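Local coordinates for protein 3,4-dihydroxybenzoate decarboxylase (Enterobacter cloacae, PDB 5NY5) that decarboxylates 3,4-dihydroxybenzoate and, in the reverse direction, carboxylates catechols at the para position, as a UbiD-family enzyme that depends on prenylated flavin, at residues Q95-G98 and Q99-N103; I42-G45 and G46-R50; I399-D402 and E403-I407. All blocks are in the same frame, centred on the assembly; numbering follows the deposited sequence.

Contact 1 of 3, residues Q95-G98 and Q99-N103; sequences QHVG and QAVKN
Val97 and Val101 sit one turn apart on helix 93-101 and form the tight side of this contact. The pattern is the i to i+4 hydrogen bonding of an alpha helix. Val101 N gives a hydrogen bond to Val97 O at 2.9 Å, and Gln99 N gives one to Gln95 O at 2.8 Å. The bond from Ala100 N to His96 O is weak. Val101 CG2 stands beside its own backbone N, with CG1 anti to that N (chi1 173°). This brings CG2 to 3.2 Å from Val97 O and to 4.2 Å from Val97 CG1. The two valines also pack on Phe222, a residue that contacts prenylated FMN when the cofactor is bound. Ala100 and His96 rest on Leu240 of helix 234-241, and Val101 rests on Val236 there.

The other side is looser and more polar. Gln95, Gln99, Lys102 and Asn103 are exposed there. Lys102 sends an extended chain back along the helix, bent only at its last torsion (chi4 55°). Its CG passes 3.4 Å from Gly98 O, and NZ then bonds to the same oxygen from above the carbonyl plane. This side-chain bond engages a carbonyl in the last turn of the helix. Asn103 does the same for the next one. Its ND2 points at Gln99 O at 3.3 Å, and that oxygen lies in the amide plane of Asn103.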
loop_
_atom_site.group_PDB
_atom_site.type_symbol
_atom_site.label_atom_id
_atom_site.label_comp_id
_atom_site.label_asym_id
_atom_site.label_seq_id
_atom_site.Cartn_x
_atom_site.Cartn_y
_atom_site.Cartn_z
ATOM N N GLN A 95 3.053 -28.094 27.304
ATOM C CA GLN A 95 3.787 -29.303 26.949
ATOM C C GLN A 95 3.404 -30.465 27.851
ATOM O O GLN A 95 3.203 -31.588 27.375
ATOM C CB GLN A 95 5.292 -29.054 27.026
ATOM C CG GLN A 95 6.120 -30.330 26.966
ATOM C CD GLN A 95 7.612 -30.065 26.932
ATOM O OE1 GLN A 95 8.106 -29.134 27.569
ATOM N NE2 GLN A 95 8.339 -30.882 26.178
ATOM N N HIS A 96 3.302 -30.212 29.158
ATOM C CA HIS A 96 3.007 -31.281 30.104
ATOM C C HIS A 96 1.675 -31.947 29.791
ATOM O O HIS A 96 1.559 -33.178 29.839
ATOM C CB HIS A 96 3.015 -30.727 31.527
ATOM C CG HIS A 96 2.811 -31.766 32.582
ATOM N ND1 HIS A 96 1.574 -32.040 33.127
ATOM C CD2 HIS A 96 3.684 -32.596 33.197
ATOM C CE1 HIS A 96 1.695 -32.995 34.032
ATOM N NE2 HIS A 96 2.966 -33.350 34.093
ATOM N N VAL A 97 0.659 -31.152 29.456
ATOM C CA VAL A 97 -0.635 -31.727 29.101
ATOM C C VAL A 97 -0.557 -32.421 27.747
ATOM O O VAL A 97 -1.090 -33.523 27.568
ATOM C CB VAL A 97 -1.726 -30.641 29.120
ATOM C CG1 VAL A 97 -3.063 -31.237 28.727
ATOM C CG2 VAL A 97 -1.810 -30.001 30.496
ATOM N N GLY A 98 0.108 -31.795 26.774
ATOM C CA GLY A 98 0.255 -32.414 25.467
ATOM C C GLY A 98 0.975 -33.746 25.519
ATOM O O GLY A 98 0.739 -34.616 24.677
ATOM N N GLN A 99 1.861 -33.924 26.501
ATOM C CA GLN A 99 2.492 -35.225 26.699
ATOM C C GLN A 99 1.489 -36.242 27.223
ATOM O O GLN A 99 1.516 -37.413 26.827
ATOM C CB GLN A 99 3.678 -35.088 27.654
ATOM C CG GLN A 99 4.336 -36.400 28.053
ATOM C CD GLN A 99 5.222 -36.983 26.964
ATOM O OE1 GLN A 99 5.264 -36.480 25.841
ATOM N NE2 GLN A 99 5.941 -38.048 27.297
ATOM N N ALA A 100 0.584 -35.811 28.106
ATOM C CA ALA A 100 -0.413 -36.727 28.646
ATOM C C ALA A 100 -1.483 -37.068 27.617
ATOM O O ALA A 100 -2.074 -38.151 27.677
ATOM C CB ALA A 100 -1.052 -36.132 29.900
ATOM N N VAL A 101 -1.748 -36.161 26.674
ATOM C CA VAL A 101 -2.729 -36.435 25.630
ATOM C C VAL A 101 -2.287 -37.608 24.770
ATOM O O VAL A 101 -3.117 -38.399 24.304
ATOM C CB VAL A 101 -2.968 -35.166 24.785
ATOM C CG1 VAL A 101 -3.849 -35.468 23.584
ATOM C CG2 VAL A 101 -3.599 -34.081 25.634
ATOM N N LYS A 102 -0.978 -37.760 24.564
ATOM C CA LYS A 102 -0.469 -38.803 23.685
ATOM C C LYS A 102 -0.460 -40.181 24.333
ATOM O O LYS A 102 -0.333 -41.181 23.620
ATOM C CB LYS A 102 0.940 -38.444 23.215
ATOM C CG LYS A 102 0.999 -37.159 22.407
ATOM C CD LYS A 102 2.428 -36.780 22.055
ATOM C CE LYS A 102 2.465 -35.487 21.257
ATOM N NZ LYS A 102 1.776 -34.378 21.976
ATOM N N ASN A 103 -0.587 -40.261 25.654
ATOM C CA ASN A 103 -0.607 -41.539 26.369
ATOM C C ASN A 103 -1.753 -41.546 27.373
ATOM O O ASN A 103 -1.534 -41.607 28.586
ATOM C CB ASN A 103 0.729 -41.788 27.065
ATOM C CG ASN A 103 1.908 -41.681 26.121
ATOM O OD1 ASN A 103 2.426 -42.687 25.640
ATOM N ND2 ASN A 103 2.341 -40.456 25.853
#

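Contact 2 of 3, residues I42-G45 and G46-R50; sequences IGAG and GTVKR
Ala44 and Val48 meet through one methyl each. From CB outward, Val48 first meets the backbone: its CB lies 3.3 Å from Gly45 O. CG2 is set beside the backbone N (chi1 176° puts CG1 anti to it). It therefore touches Gly45 O at 3.2 Å and Ala44 CB at 3.9 Å. CG1 lies farther from the turn carbonyl. Phe478 of the second subunit packs against this valine.

The motif is a type II' beta turn from Gly45 to Val48, in the loop between helix 34-42 and strand 57-60. Val48 N closes it with a hydrogen bond to Gly45 O at 3.3 Å, tilted from the carbonyl plane. Gly45 and Gly46 both have positive phi, which suits glycine. Thr47 OG1 is hydrogen-bonded to Phe290 O.

Arg50 curls back over the turn. Its NH1 gives two hydrogen bonds, to Gly46 O at 2.9 Å and to Val48 O at 2.8 Å. Each reaches its oxygen in the plane of that carbonyl, and Val48 O lies at the edge of the guanidinium group. Arg50 NE makes a salt bridge to Asp409 of the second subunit.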
loop_
_atom_site.group_PDB
_atom_site.type_symbol
_atom_site.label_atom_id
_atom_site.label_comp_id
_atom_site.label_asym_id
_atom_site.label_seq_id
_atom_site.Cartn_x
_atom_site.Cartn_y
_atom_site.Cartn_z
ATOM N N ILE A 42 -11.295 -9.579 42.569
ATOM C CA ILE A 42 -10.417 -10.478 43.308
ATOM C C ILE A 42 -9.654 -11.425 42.387
ATOM O O ILE A 42 -8.446 -11.602 42.538
ATOM C CB ILE A 42 -11.228 -11.248 44.375
ATOM C CG1 ILE A 42 -11.614 -10.291 45.509
ATOM C CG2 ILE A 42 -10.438 -12.433 44.905
ATOM C CD1 ILE A 42 -12.582 -10.861 46.506
ATOM N N GLY A 43 -10.327 -12.043 41.419
ATOM C CA GLY A 43 -9.635 -13.035 40.617
ATOM C C GLY A 43 -10.176 -13.340 39.233
ATOM O O GLY A 43 -9.728 -14.300 38.600
ATOM N N ALA A 44 -11.124 -12.540 38.744
ATOM C CA ALA A 44 -11.688 -12.787 37.419
ATOM C C ALA A 44 -10.609 -12.731 36.342
ATOM O O ALA A 44 -10.433 -13.680 35.570
ATOM C CB ALA A 44 -12.800 -11.781 37.126
ATOM N N GLY A 45 -9.873 -11.625 36.281
ATOM C CA GLY A 45 -8.777 -11.488 35.345
ATOM C C GLY A 45 -9.232 -11.526 33.893
ATOM O O GLY A 45 -10.384 -11.252 33.557
ATOM N N GLY A 46 -8.287 -11.875 33.025
ATOM C CA GLY A 46 -8.602 -12.015 31.614
ATOM C C GLY A 46 -9.049 -10.705 30.999
ATOM O O GLY A 46 -8.517 -9.631 31.301
ATOM N N THR A 47 -10.052 -10.790 30.129
ATOM C CA THR A 47 -10.561 -9.633 29.407
ATOM C C THR A 47 -11.646 -8.885 30.172
ATOM O O THR A 47 -12.306 -8.018 29.594
ATOM C CB THR A 47 -11.090 -10.061 28.035
ATOM O OG1 THR A 47 -12.153 -11.006 28.199
ATOM C CG2 THR A 47 -9.981 -10.700 27.223
ATOM N N VAL A 48 -11.844 -9.200 31.453
ATOM C CA VAL A 48 -12.805 -8.464 32.262
ATOM C C VAL A 48 -12.352 -7.018 32.395
ATOM O O VAL A 48 -11.154 -6.730 32.488
ATOM C CB VAL A 48 -12.960 -9.135 33.638
ATOM C CG1 VAL A 48 -13.886 -8.333 34.532
ATOM C CG2 VAL A 48 -13.480 -10.546 33.471
ATOM N N LYS A 49 -13.315 -6.100 32.392
ATOM C CA LYS A 49 -12.999 -4.682 32.488
ATOM C C LYS A 49 -12.353 -4.351 33.828
ATOM O O LYS A 49 -12.777 -4.836 34.880
ATOM C CB LYS A 49 -14.259 -3.839 32.303
ATOM C CG LYS A 49 -13.984 -2.345 32.344
ATOM C CD LYS A 49 -15.240 -1.546 32.602
ATOM C CE LYS A 49 -14.914 -0.077 32.774
ATOM N NZ LYS A 49 -16.142 0.713 33.031
ATOM N N ARG A 50 -11.330 -3.507 33.781
ATOM C CA ARG A 50 -10.585 -3.108 34.968
ATOM C C ARG A 50 -11.462 -2.279 35.908
ATOM O O ARG A 50 -12.371 -1.586 35.454
ATOM C CB ARG A 50 -9.332 -2.325 34.563
ATOM C CG ARG A 50 -8.105 -3.191 34.282
ATOM C CD ARG A 50 -8.399 -4.304 33.286
ATOM N NE ARG A 50 -7.217 -5.098 32.968
ATOM C CZ ARG A 50 -7.252 -6.261 32.329
ATOM N NH1 ARG A 50 -8.412 -6.774 31.945
ATOM N NH2 ARG A 50 -6.129 -6.916 32.077
#

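Contact 3 of 3, residues I399-D402 and E403-I407; sequences ILVD and EDVDI
Asp402 to Val405 form a type I beta turn after strand 397-401, closed by Val405 N to Asp402 O at 3.3 Å, with the N above the carbonyl plane. Next to the turn, the chain folds back on the strand through apolar side chains. Val401 and Val405 cross at about a right angle, CB to CB at 3.9 Å. Val401 CG2 lies between its backbone N and carbonyl carbon (CG1 is beside the N, chi1 -61°) and reaches Ile407 CG2 at 3.6 Å. Ala416 and Trp415 of helix 410-419 pack on Val401 and Val405, so the turn joins the five-stranded sheet of the C-terminal region to that helix.

The polar side chains lie on the turn itself. Glu403 bends at chi2 (-82°) and brings OE1 back to 3.5 Å from Asp402 CB. One water donates to both Asp402 OD1 and Glu403 OE1, at 2.9 Å each. Asp404 OD1 rests 3.5 Å from Asp402 CB and makes a salt bridge to Arg420. Asp402 OD2 accepts from Val465 N. Three acids thus gather on one turn. Their mutual repulsion would tend to raise their proton affinity, and the water, Arg420 and the Val465 N-H probably offset it.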
loop_
_atom_site.group_PDB
_atom_site.type_symbol
_atom_site.label_atom_id
_atom_site.label_comp_id
_atom_site.label_asym_id
_atom_site.label_seq_id
_atom_site.Cartn_x
_atom_site.Cartn_y
_atom_site.Cartn_z
ATOM N N ILE A 399 2.211 -12.254 17.044
ATOM C CA ILE A 399 3.410 -11.483 17.332
ATOM C C ILE A 399 4.573 -12.455 17.447
ATOM O O ILE A 399 4.499 -13.432 18.198
ATOM C CB ILE A 399 3.256 -10.643 18.611
ATOM C CG1 ILE A 399 2.150 -9.605 18.419
ATOM C CG2 ILE A 399 4.561 -9.958 18.951
ATOM C CD1 ILE A 399 1.853 -8.786 19.640
ATOM N N LEU A 400 5.633 -12.194 16.690
ATOM C CA LEU A 400 6.844 -13.001 16.700
ATOM C C LEU A 400 7.926 -12.283 17.496
ATOM O O LEU A 400 8.220 -11.117 17.230
ATOM C CB LEU A 400 7.333 -13.254 15.273
ATOM C CG LEU A 400 6.355 -13.867 14.271
ATOM C CD1 LEU A 400 6.825 -13.608 12.854
ATOM C CD2 LEU A 400 6.222 -15.357 14.515
ATOM N N VAL A 401 8.518 -12.978 18.467
ATOM C CA VAL A 401 9.604 -12.437 19.272
ATOM C C VAL A 401 10.701 -13.490 19.383
ATOM O O VAL A 401 10.493 -14.667 19.098
ATOM C CB VAL A 401 9.137 -11.998 20.675
ATOM C CG1 VAL A 401 8.096 -10.905 20.576
ATOM C CG2 VAL A 401 8.586 -13.182 21.436
ATOM N N ASP A 402 11.880 -13.045 19.816
ATOM C CA ASP A 402 13.037 -13.914 19.959
ATOM C C ASP A 402 13.059 -14.569 21.339
ATOM O O ASP A 402 12.206 -14.321 22.193
ATOM C CB ASP A 402 14.324 -13.134 19.710
ATOM C CG ASP A 402 14.418 -12.605 18.297
ATOM O OD1 ASP A 402 14.533 -13.425 17.362
ATOM O OD2 ASP A 402 14.384 -11.369 18.123
ATOM N N GLU A 403 14.062 -15.419 21.562
ATOM C CA GLU A 403 14.126 -16.208 22.785
ATOM C C GLU A 403 14.499 -15.386 24.012
ATOM O O GLU A 403 14.358 -15.887 25.131
ATOM C CB GLU A 403 15.116 -17.363 22.615
ATOM C CG GLU A 403 16.577 -16.947 22.492
ATOM C CD GLU A 403 16.957 -16.508 21.089
ATOM O OE1 GLU A 403 16.069 -16.050 20.343
ATOM O OE2 GLU A 403 18.148 -16.628 20.728
ATOM N N ASP A 404 14.961 -14.147 23.843
ATOM C CA ASP A 404 15.287 -13.288 24.973
ATOM C C ASP A 404 14.147 -12.341 25.333
ATOM O O ASP A 404 14.380 -11.314 25.977
ATOM C CB ASP A 404 16.572 -12.507 24.694
ATOM C CG ASP A 404 16.439 -11.552 23.526
ATOM O OD1 ASP A 404 15.492 -11.706 22.728
ATOM O OD2 ASP A 404 17.295 -10.653 23.404
ATOM N N VAL A 405 12.923 -12.670 24.943
ATOM C CA VAL A 405 11.745 -11.870 25.250
ATOM C C VAL A 405 10.771 -12.746 26.020
ATOM O O VAL A 405 10.421 -13.837 25.561
ATOM C CB VAL A 405 11.086 -11.312 23.975
ATOM C CG1 VAL A 405 9.766 -10.645 24.307
ATOM C CG2 VAL A 405 12.013 -10.339 23.285
ATOM N N ASP A 406 10.337 -12.269 27.182
ATOM C CA ASP A 406 9.400 -12.998 28.033
ATOM C C ASP A 406 8.006 -12.872 27.435
ATOM O O ASP A 406 7.348 -11.840 27.574
ATOM C CB ASP A 406 9.447 -12.458 29.458
ATOM C CG ASP A 406 8.599 -13.268 30.423
ATOM O OD1 ASP A 406 8.319 -14.447 30.130
ATOM O OD2 ASP A 406 8.217 -12.727 31.481
ATOM N N ILE A 407 7.538 -13.934 26.777
ATOM C CA ILE A 407 6.281 -13.866 26.038
ATOM C C ILE A 407 5.057 -13.799 26.932
ATOM O O ILE A 407 3.956 -13.551 26.433
ATOM C CB ILE A 407 6.139 -15.063 25.078
ATOM C CG1 ILE A 407 6.010 -16.373 25.856
ATOM C CG2 ILE A 407 7.322 -15.125 24.148
ATOM C CD1 ILE A 407 5.768 -17.577 24.969
HETATM O O HOH W 1 16.387 -15.715 17.430
#

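All three contacts are local, but their settings differ. Contact 1 is partly buried and belongs to a helix. Its apolar side lies by the flavin site, its polar side is exposed, and no other subunit touches it. Contact 2 lies in a loop and contact 3 where a strand runs into a loop. Both are mostly buried, and both touch the second subunit. They share that interface: Lys49 and Arg50 of contact 2 have counterparts in the second subunit that pack on Asp404 and Asp406 of contact 3. The basic loop of one subunit thus faces the acidic turn of another. Contacts 1 and 2 lie in the N-terminal part of the chain, contact 3 in the C-terminal part.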